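Local atomic coordinates of cell wall surface anchor protein (Streptococcus agalactiae, PDB entry 4Z1P), a protein that probably serves as a streptococcal surface adhesin of the antigen I/II family, attached to the cell wall through an LPXTG motif. Residues Y220-Y225 with D285-V290; D236-D241 with T269-E274. All blocks are in the same frame, centred on the assembly; numbering follows the deposited sequence.

Contact 1: residues Y220-Y225 with D285-V290; sequences YDLFEY and DFLAQV
Leu222 and Leu287 bring the two backbones together, their CA atoms 5.3 Å apart, where the irregular run 220-225 passes the short helix 284-287; a type I beta turn runs from Leu287 to Val290. Leu287 does nearly all the touching on its side. Its CB sits 3.4 Å from the carbonyl O of Leu222 and 3.9 Å from Leu222 CB, so the two leucines meet at the root of their side chains as well as further out, where the methyls Leu222 CD1 and Leu287 CD2 are 4.0 Å apart. With CG beside its own backbone N (chi1 -75°), Leu287 spreads its methyl fork over the bend that follows Leu222. There CD1 of Leu287 lies against peptide atoms, 3.6 Å from Tyr225 N, and both methyls, CD1 and CD2, lie beside Tyr225 CB, CD1 at 4.0 Å. Tyr225 offers only this first carbon of its side chain to the leucine; its ring leads away, and its hydroxyl is hydrogen-bonded to Trp212 O and Ala298 N. The contact is van der Waals packing of aliphatic carbons on one another and on backbone atoms, with both leucines buried. Within 285-290, Gln289 NE2 bonds back to Asp285 O at 2.9 Å, approaching from above the carbonyl plane and bracing the turn. Asn321 takes the backbone N-H groups of Phe223 and Glu224 on its side-chain oxygen, while Asp221 forms a salt bridge with Arg292. The contact packs the loop after strand 204-210 on the helix after strand 277-282, within the antigen I/II C-terminal region, just where the chain enters strand 225-230; Leu222 also packs on Val320 of strand 311-320, and the Tyr225 ring meets Phe318 of that strand edge-to-face.

Contact 2: residues D236-D241 with T269-E274; sequences DLYLKD and TVYNKE
Tyr238 and Tyr271 meet between two strands that run almost exactly antiparallel, at 171°, with their axes 9.4 Å apart. That spacing is too wide for backbone pairing: 236-241 and 269-272 belong to edge strands of two different sheets, and side chains bridge them. The two tyrosine side chains run past one another head to tail; with CG anti to the backbone N (chi1 174°), the Tyr238 ring swings across the gap to Tyr271. Tyr238 lays its CB and CG over one face of the Tyr271 ring, CB coming within 3.2 Å of Tyr271 CE2, a tight approach. The rings themselves meet obliquely, planes at 49° and centroids 4.7 Å apart. The backbone N of Lys273 lies over the opposite face of Tyr271. Passing alongside Tyr238, Tyr271 sends its hydroxyl to a water 2.6 Å from OH, which donates to Asp236 O and accepts from Tyr238 N; one water thus joins the tyrosine to the backbone of the facing strand. At the other end, Asp241 OD2 accepts from Thr269 OG1 at 2.6 Å through its syn lone pair, and the threonine methyl CG2 lies 4.0 Å from Tyr238 OH. The same OD2 is also hydrogen-bonded to Tyr278 OH, from strand 277-282 next door. Leu239 and Lys240 both face Val303, forming a classic beta bulge in the strand that carries Tyr238 and Asp241. Two hydroxyl groups, from Thr269 and Tyr278, therefore hold one carboxylate oxygen and would be expected to stabilise its negative charge. With a bridging water at one end and a short direct bond at the other, the two edge strands of this antigen I/II C-terminal region are linked by polar contacts at the two ends of an aromatic pair.

How the contacts relate
Both contacts belong to the C-terminal antigen I/II region, with centres 25 Å apart and nearest atoms about 10 Å apart, so they do not touch. Along the chain, contact 2 is nested inside the loop that contact 1 closes: 220-225, 236-241, 269-274, then 285-290. Strand 225-230 leads from the first segment towards 236-241, and strand 277-282, paired with both 225-230 and 267-272 in the five-stranded sheet, leads from 269-274 to the helix of contact 1. Contact 2 joins edge strands of the two sheets, whereas contact 1 joins the helix to a connecting loop and to Tyr225, which already belongs to strand 225-230.

Contact 1: residues Y220-Y225 with D285-V290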
ATOM      1  N   TYR A 220       7.387   2.934   0.313  1.00 18.51           N
ATOM      2  CA  TYR A 220       7.059   4.046   1.180  1.00 19.25           C
ATOM      3  C   TYR A 220       8.110   4.163   2.258  1.00 19.35           C
ATOM      4  O   TYR A 220       8.764   3.183   2.571  1.00 17.51           O
ATOM      5  CB  TYR A 220       5.682   3.830   1.841  1.00 19.63           C
ATOM      6  CG  TYR A 220       5.646   2.519   2.564  1.00 19.03           C
ATOM      7  CD1 TYR A 220       5.336   1.329   1.880  1.00 18.67           C
ATOM      8  CD2 TYR A 220       5.959   2.441   3.910  1.00 19.99           C
ATOM      9  CE1 TYR A 220       5.345   0.101   2.514  1.00 18.24           C
ATOM     10  CE2 TYR A 220       5.974   1.204   4.577  1.00 19.95           C
ATOM     11  CZ  TYR A 220       5.672   0.045   3.903  1.00 20.98           C
ATOM     12  OH  TYR A 220       5.714  -1.180   4.545  1.00 18.87           O
ATOM     13  N   ASP A 221       8.209   5.332   2.845  1.00 21.01           N
ATOM     14  CA  ASP A 221       9.017   5.500   4.048  1.00 24.96           C
ATOM     15  C   ASP A 221       8.215   5.367   5.323  1.00 23.86           C
ATOM     16  O   ASP A 221       6.960   5.623   5.368  1.00 20.41           O
ATOM     17  CB  ASP A 221       9.682   6.864   3.999  1.00 26.96           C
ATOM     18  CG  ASP A 221      10.519   7.023   2.736  1.00 31.65           C
ATOM     19  OD1 ASP A 221      11.295   6.095   2.376  1.00 35.91           O
ATOM     20  OD2 ASP A 221      10.342   8.035   2.056  1.00 40.71           O
ATOM     21  N   LEU A 222       8.933   4.988   6.369  1.00 23.88           N
ATOM     22  CA  LEU A 222       8.324   4.832   7.672  1.00 24.34           C
ATOM     23  C   LEU A 222       8.209   6.154   8.346  1.00 23.16           C
ATOM     24  O   LEU A 222       9.180   6.926   8.372  1.00 21.56           O
ATOM     25  CB  LEU A 222       9.177   3.944   8.542  1.00 24.47           C
ATOM     26  CG  LEU A 222       9.158   2.486   8.149  1.00 26.03           C
ATOM     27  CD1 LEU A 222      10.096   1.736   9.089  1.00 29.17           C
ATOM     28  CD2 LEU A 222       7.729   1.940   8.276  1.00 25.59           C
ATOM     29  N   PHE A 223       7.040   6.392   8.917  1.00 24.19           N
ATOM     30  CA  PHE A 223       6.858   7.501   9.843  1.00 22.87           C
ATOM     31  C   PHE A 223       6.254   7.171  11.216  1.00 23.07           C
ATOM     32  O   PHE A 223       6.317   7.999  12.103  1.00 19.27           O
ATOM     33  CB  PHE A 223       6.072   8.589   9.165  1.00 24.69           C
ATOM     34  CG  PHE A 223       4.671   8.213   8.833  1.00 24.65           C
ATOM     35  CD1 PHE A 223       3.661   8.397   9.768  1.00 26.00           C
ATOM     36  CD2 PHE A 223       4.359   7.741   7.576  1.00 25.84           C
ATOM     37  CE1 PHE A 223       2.352   8.055   9.475  1.00 28.61           C
ATOM     38  CE2 PHE A 223       3.041   7.381   7.261  1.00 27.67           C
ATOM     39  CZ  PHE A 223       2.039   7.545   8.213  1.00 26.23           C
ATOM     40  N   GLU A 224       5.660   5.983  11.387  1.00 21.30           N
ATOM     41  CA  GLU A 224       5.121   5.561  12.651  1.00 20.64           C
ATOM     42  C   GLU A 224       5.445   4.103  12.834  1.00 21.49           C
ATOM     43  O   GLU A 224       5.210   3.318  11.942  1.00 17.56           O
ATOM     44  CB  GLU A 224       3.616   5.744  12.703  1.00 21.52           C
ATOM     45  CG  GLU A 224       2.936   5.116  13.903  1.00 23.94           C
ATOM     46  CD  GLU A 224       1.458   5.408  13.977  1.00 25.88           C
ATOM     47  OE1 GLU A 224       0.790   5.270  12.946  1.00 26.91           O
ATOM     48  OE2 GLU A 224       0.945   5.764  15.068  1.00 29.09           O
ATOM     49  N   TYR A 225       6.021   3.757  13.992  1.00 19.25           N
ATOM     50  CA  TYR A 225       6.237   2.369  14.357  1.00 18.86           C
ATOM     51  C   TYR A 225       6.116   2.347  15.871  1.00 19.81           C
ATOM     52  O   TYR A 225       6.993   2.824  16.574  1.00 20.76           O
ATOM     53  CB  TYR A 225       7.584   1.881  13.808  1.00 18.07           C
ATOM     54  CG  TYR A 225       7.896   0.402  13.990  1.00 18.04           C
ATOM     55  CD1 TYR A 225       8.193  -0.152  15.261  1.00 17.99           C
ATOM     56  CD2 TYR A 225       7.899  -0.459  12.905  1.00 18.76           C
ATOM     57  CE1 TYR A 225       8.464  -1.502  15.386  1.00 15.92           C
ATOM     58  CE2 TYR A 225       8.187  -1.795  13.015  1.00 16.67           C
ATOM     59  CZ  TYR A 225       8.487  -2.312  14.286  1.00 17.69           C
ATOM     60  OH  TYR A 225       8.749  -3.677  14.397  1.00 16.51           O
ATOM     61  N   ASP A 285      11.918  11.281  12.936  1.00 27.31           N
ATOM     62  CA  ASP A 285      13.228  11.602  12.278  1.00 31.33           C
ATOM     63  C   ASP A 285      14.197  10.397  12.126  1.00 25.98           C
ATOM     64  O   ASP A 285      14.979  10.320  11.163  1.00 25.05           O
ATOM     65  CB  ASP A 285      13.949  12.736  12.990  1.00 32.56           C
ATOM     66  CG  ASP A 285      14.511  12.323  14.349  1.00 42.81           C
ATOM     67  OD1 ASP A 285      14.025  11.343  14.954  1.00 47.83           O
ATOM     68  OD2 ASP A 285      15.443  12.987  14.832  1.00 50.14           O
ATOM     69  N   PHE A 286      14.140   9.448  13.063  1.00 23.27           N
ATOM     70  CA  PHE A 286      14.902   8.220  12.892  1.00 22.73           C
ATOM     71  C   PHE A 286      14.343   7.374  11.767  1.00 21.56           C
ATOM     72  O   PHE A 286      15.091   6.924  10.905  1.00 24.73           O
ATOM     73  CB  PHE A 286      14.919   7.383  14.193  1.00 23.66           C
ATOM     74  CG  PHE A 286      15.534   6.033  14.027  1.00 25.06           C
ATOM     75  CD1 PHE A 286      16.874   5.899  13.768  1.00 25.33           C
ATOM     76  CD2 PHE A 286      14.761   4.888  14.114  1.00 24.91           C
ATOM     77  CE1 PHE A 286      17.438   4.655  13.577  1.00 26.72           C
ATOM     78  CE2 PHE A 286      15.325   3.646  13.948  1.00 26.79           C
ATOM     79  CZ  PHE A 286      16.659   3.527  13.653  1.00 25.93           C
ATOM     80  N   LEU A 287      13.058   7.048  11.875  1.00 21.71           N
ATOM     81  CA  LEU A 287      12.352   6.183  10.920  1.00 20.37           C
ATOM     82  C   LEU A 287      12.568   6.696   9.486  1.00 20.92           C
ATOM     83  O   LEU A 287      12.788   5.915   8.568  1.00 20.96           O
ATOM     84  CB  LEU A 287      10.857   6.177  11.257  1.00 20.20           C
ATOM     85  CG  LEU A 287      10.475   5.349  12.504  1.00 19.53           C
ATOM     86  CD1 LEU A 287       8.989   5.467  12.873  1.00 21.08           C
ATOM     87  CD2 LEU A 287      10.867   3.917  12.391  1.00 18.12           C
ATOM     88  N   ALA A 288      12.567   8.014   9.339  1.00 23.05           N
ATOM     89  CA  ALA A 288      12.823   8.666   8.031  1.00 27.48           C
ATOM     90  C   ALA A 288      14.196   8.286   7.444  1.00 31.07           C
ATOM     91  O   ALA A 288      14.378   8.315   6.234  1.00 32.10           O
ATOM     92  CB  ALA A 288      12.719  10.178   8.204  1.00 27.77           C
ATOM     93  N   GLN A 289      15.162   7.925   8.302  1.00 27.98           N
ATOM     94  CA  GLN A 289      16.499   7.602   7.839  1.00 27.32           C
ATOM     95  C   GLN A 289      16.647   6.188   7.443  1.00 25.34           C
ATOM     96  O   GLN A 289      17.704   5.844   6.867  1.00 27.56           O
ATOM     97  CB  GLN A 289      17.571   7.871   8.909  1.00 30.50           C
ATOM     98  CG  GLN A 289      17.757   9.321   9.316  1.00 35.43           C
ATOM     99  CD  GLN A 289      18.458   9.411  10.665  1.00 38.54           C
ATOM    100  OE1 GLN A 289      19.632   9.050  10.769  1.00 40.88           O
ATOM    101  NE2 GLN A 289      17.740   9.854  11.700  1.00 36.08           N
ATOM    102  N   VAL A 290      15.662   5.325   7.713  1.00 22.62           N
ATOM    103  CA  VAL A 290      15.829   3.928   7.258  1.00 23.20           C
ATOM    104  C   VAL A 290      15.727   3.806   5.737  1.00 24.86           C
ATOM    105  O   VAL A 290      14.782   4.346   5.135  1.00 25.04           O
ATOM    106  CB  VAL A 290      14.818   2.966   7.932  1.00 24.35           C
ATOM    107  CG1 VAL A 290      15.141   1.488   7.573  1.00 27.41           C
ATOM    108  CG2 VAL A 290      14.886   3.169   9.453  1.00 23.84           C
TER

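Contact 2: residues D236-D241 with T269-E274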
ATOM      1  N   ASP A 236      -0.101  -5.710  37.822  1.00 22.27           N
ATOM      2  CA  ASP A 236       1.242  -5.678  37.272  1.00 24.63           C
ATOM      3  C   ASP A 236       1.745  -4.266  37.525  1.00 23.13           C
ATOM      4  O   ASP A 236       1.150  -3.269  37.045  1.00 24.56           O
ATOM      5  CB  ASP A 236       1.306  -5.904  35.737  1.00 23.00           C
ATOM      6  CG  ASP A 236       1.239  -7.358  35.317  1.00 23.78           C
ATOM      7  OD1 ASP A 236       1.415  -8.271  36.137  1.00 22.64           O
ATOM      8  OD2 ASP A 236       0.957  -7.585  34.119  1.00 21.88           O
ATOM      9  N   LEU A 237       2.848  -4.202  38.262  1.00 21.62           N
ATOM     10  CA  LEU A 237       3.612  -2.954  38.510  1.00 22.13           C
ATOM     11  C   LEU A 237       4.687  -2.789  37.421  1.00 20.37           C
ATOM     12  O   LEU A 237       5.563  -3.596  37.288  1.00 18.40           O
ATOM     13  CB  LEU A 237       4.272  -2.984  39.914  1.00 22.69           C
ATOM     14  CG  LEU A 237       5.173  -1.783  40.287  1.00 24.88           C
ATOM     15  CD1 LEU A 237       4.368  -0.476  40.343  1.00 26.00           C
ATOM     16  CD2 LEU A 237       5.816  -2.091  41.632  1.00 26.24           C
ATOM     17  N   TYR A 238       4.521  -1.800  36.563  1.00 20.08           N
ATOM     18  CA  TYR A 238       5.498  -1.543  35.498  1.00 20.55           C
ATOM     19  C   TYR A 238       6.818  -1.150  36.100  1.00 22.97           C
ATOM     20  O   TYR A 238       6.860  -0.270  36.949  1.00 23.59           O
ATOM     21  CB  TYR A 238       4.997  -0.426  34.546  1.00 20.37           C
ATOM     22  CG  TYR A 238       6.011  -0.029  33.545  1.00 21.61           C
ATOM     23  CD1 TYR A 238       6.394  -0.908  32.505  1.00 21.30           C
ATOM     24  CD2 TYR A 238       6.634   1.213  33.623  1.00 22.92           C
ATOM     25  CE1 TYR A 238       7.390  -0.560  31.610  1.00 20.46           C
ATOM     26  CE2 TYR A 238       7.577   1.609  32.683  1.00 23.55           C
ATOM     27  CZ  TYR A 238       7.948   0.701  31.680  1.00 21.85           C
ATOM     28  OH  TYR A 238       8.889   1.084  30.783  1.00 20.88           O
ATOM     29  N   LEU A 239       7.876  -1.792  35.665  1.00 20.97           N
ATOM     30  CA  LEU A 239       9.221  -1.497  36.123  1.00 22.82           C
ATOM     31  C   LEU A 239      10.048  -0.830  35.072  1.00 23.30           C
ATOM     32  O   LEU A 239      10.655   0.197  35.357  1.00 23.10           O
ATOM     33  CB  LEU A 239       9.916  -2.777  36.572  1.00 23.34           C
ATOM     34  CG  LEU A 239       9.190  -3.492  37.733  1.00 22.91           C
ATOM     35  CD1 LEU A 239       9.937  -4.758  38.020  1.00 25.83           C
ATOM     36  CD2 LEU A 239       9.161  -2.621  38.958  1.00 23.60           C
ATOM     37  N   LYS A 240      10.071  -1.346  33.844  1.00 21.96           N
ATOM     38  CA  LYS A 240      11.034  -0.857  32.845  1.00 24.20           C
ATOM     39  C   LYS A 240      10.820  -1.551  31.524  1.00 23.13           C
ATOM     40  O   LYS A 240      10.170  -2.577  31.489  1.00 23.18           O
ATOM     41  CB  LYS A 240      12.473  -1.120  33.271  1.00 25.23           C
ATOM     42  CG  LYS A 240      12.884  -2.587  33.259  1.00 30.52           C
ATOM     43  CD  LYS A 240      14.322  -2.874  33.748  1.00 36.37           C
ATOM     44  CE  LYS A 240      15.443  -2.222  32.925  1.00 39.23           C
ATOM     45  NZ  LYS A 240      15.291  -2.183  31.424  1.00 42.86           N
ATOM     46  N   ASP A 241      11.425  -1.027  30.468  1.00 24.02           N
ATOM     47  CA  ASP A 241      11.342  -1.645  29.164  1.00 22.06           C
ATOM     48  C   ASP A 241      12.718  -1.746  28.523  1.00 23.84           C
ATOM     49  O   ASP A 241      13.758  -1.282  29.048  1.00 19.51           O
ATOM     50  CB  ASP A 241      10.322  -0.919  28.282  1.00 21.11           C
ATOM     51  CG  ASP A 241      10.685   0.542  27.986  1.00 23.49           C
ATOM     52  OD1 ASP A 241      11.724   1.033  28.487  1.00 20.64           O
ATOM     53  OD2 ASP A 241       9.905   1.210  27.258  1.00 24.47           O
ATOM     54  N   THR A 269       9.197   6.350  25.462  1.00 22.38           N
ATOM     55  CA  THR A 269       8.304   5.501  26.203  1.00 22.84           C
ATOM     56  C   THR A 269       7.506   6.397  27.065  1.00 27.73           C
ATOM     57  O   THR A 269       8.081   7.338  27.628  1.00 29.65           O
ATOM     58  CB  THR A 269       9.115   4.542  27.063  1.00 22.24           C
ATOM     59  OG1 THR A 269       9.720   3.559  26.200  1.00 21.50           O
ATOM     60  CG2 THR A 269       8.205   3.855  28.048  1.00 23.64           C
ATOM     61  N   VAL A 270       6.199   6.161  27.171  1.00 27.71           N
ATOM     62  CA  VAL A 270       5.409   6.857  28.180  1.00 29.46           C
ATOM     63  C   VAL A 270       4.549   5.859  28.871  1.00 29.98           C
ATOM     64  O   VAL A 270       4.033   4.950  28.225  1.00 27.32           O
ATOM     65  CB  VAL A 270       4.533   7.972  27.595  1.00 32.35           C
ATOM     66  CG1 VAL A 270       5.387   9.000  26.901  1.00 31.83           C
ATOM     67  CG2 VAL A 270       3.496   7.399  26.638  1.00 35.68           C
ATOM     68  N   TYR A 271       4.390   6.005  30.189  1.00 27.28           N
ATOM     69  CA  TYR A 271       3.585   5.101  30.936  1.00 29.59           C
ATOM     70  C   TYR A 271       2.681   5.872  31.876  1.00 31.29           C
ATOM     71  O   TYR A 271       3.162   6.676  32.678  1.00 28.74           O
ATOM     72  CB  TYR A 271       4.426   4.071  31.724  1.00 29.64           C
ATOM     73  CG  TYR A 271       3.541   3.057  32.459  1.00 28.33           C
ATOM     74  CD1 TYR A 271       2.570   2.332  31.775  1.00 31.38           C
ATOM     75  CD2 TYR A 271       3.627   2.850  33.855  1.00 29.56           C
ATOM     76  CE1 TYR A 271       1.733   1.422  32.426  1.00 29.39           C
ATOM     77  CE2 TYR A 271       2.785   1.914  34.514  1.00 27.18           C
ATOM     78  CZ  TYR A 271       1.860   1.193  33.810  1.00 28.43           C
ATOM     79  OH  TYR A 271       0.986   0.264  34.422  1.00 29.90           O
ATOM     80  N   ASN A 272       1.389   5.605  31.769  1.00 30.80           N
ATOM     81  CA  ASN A 272       0.418   6.168  32.676  1.00 35.92           C
ATOM     82  C   ASN A 272       0.073   5.150  33.739  1.00 33.78           C
ATOM     83  O   ASN A 272      -0.615   4.174  33.468  1.00 34.02           O
ATOM     84  CB  ASN A 272      -0.833   6.602  31.913  1.00 40.48           C
ATOM     85  CG  ASN A 272      -1.883   7.259  32.822  1.00 46.74           C
ATOM     86  OD1 ASN A 272      -2.002   6.957  34.033  1.00 47.23           O
ATOM     87  ND2 ASN A 272      -2.661   8.139  32.235  1.00 45.39           N
ATOM     88  N   LYS A 273       0.569   5.389  34.959  1.00 32.28           N
ATOM     89  CA  LYS A 273       0.409   4.447  36.079  1.00 37.44           C
ATOM     90  C   LYS A 273      -1.070   4.441  36.557  1.00 38.05           C
ATOM     91  O   LYS A 273      -1.556   3.438  37.078  1.00 43.89           O
ATOM     92  CB  LYS A 273       1.447   4.742  37.220  1.00 33.31           C
ATOM     93  N   GLU A 274      -1.801   5.527  36.305  1.00 45.53           N
ATOM     94  CA  GLU A 274      -3.233   5.596  36.662  1.00 48.86           C
ATOM     95  C   GLU A 274      -4.088   4.697  35.770  1.00 41.65           C
ATOM     96  O   GLU A 274      -4.967   3.998  36.266  1.00 39.28           O
ATOM     97  CB  GLU A 274      -3.788   7.032  36.582  1.00 55.58           C
ATOM     98  CG  GLU A 274      -2.996   8.117  37.334  1.00 61.51           C
ATOM     99  CD  GLU A 274      -3.466   8.353  38.768  1.00 68.30           C
ATOM    100  OE1 GLU A 274      -4.691   8.353  39.029  1.00 72.83           O
ATOM    101  OE2 GLU A 274      -2.604   8.559  39.651  1.00 74.74           O
TER
HETATM  102  O   HOH W   1       1.838  -0.693  36.707  1.00 23.65           O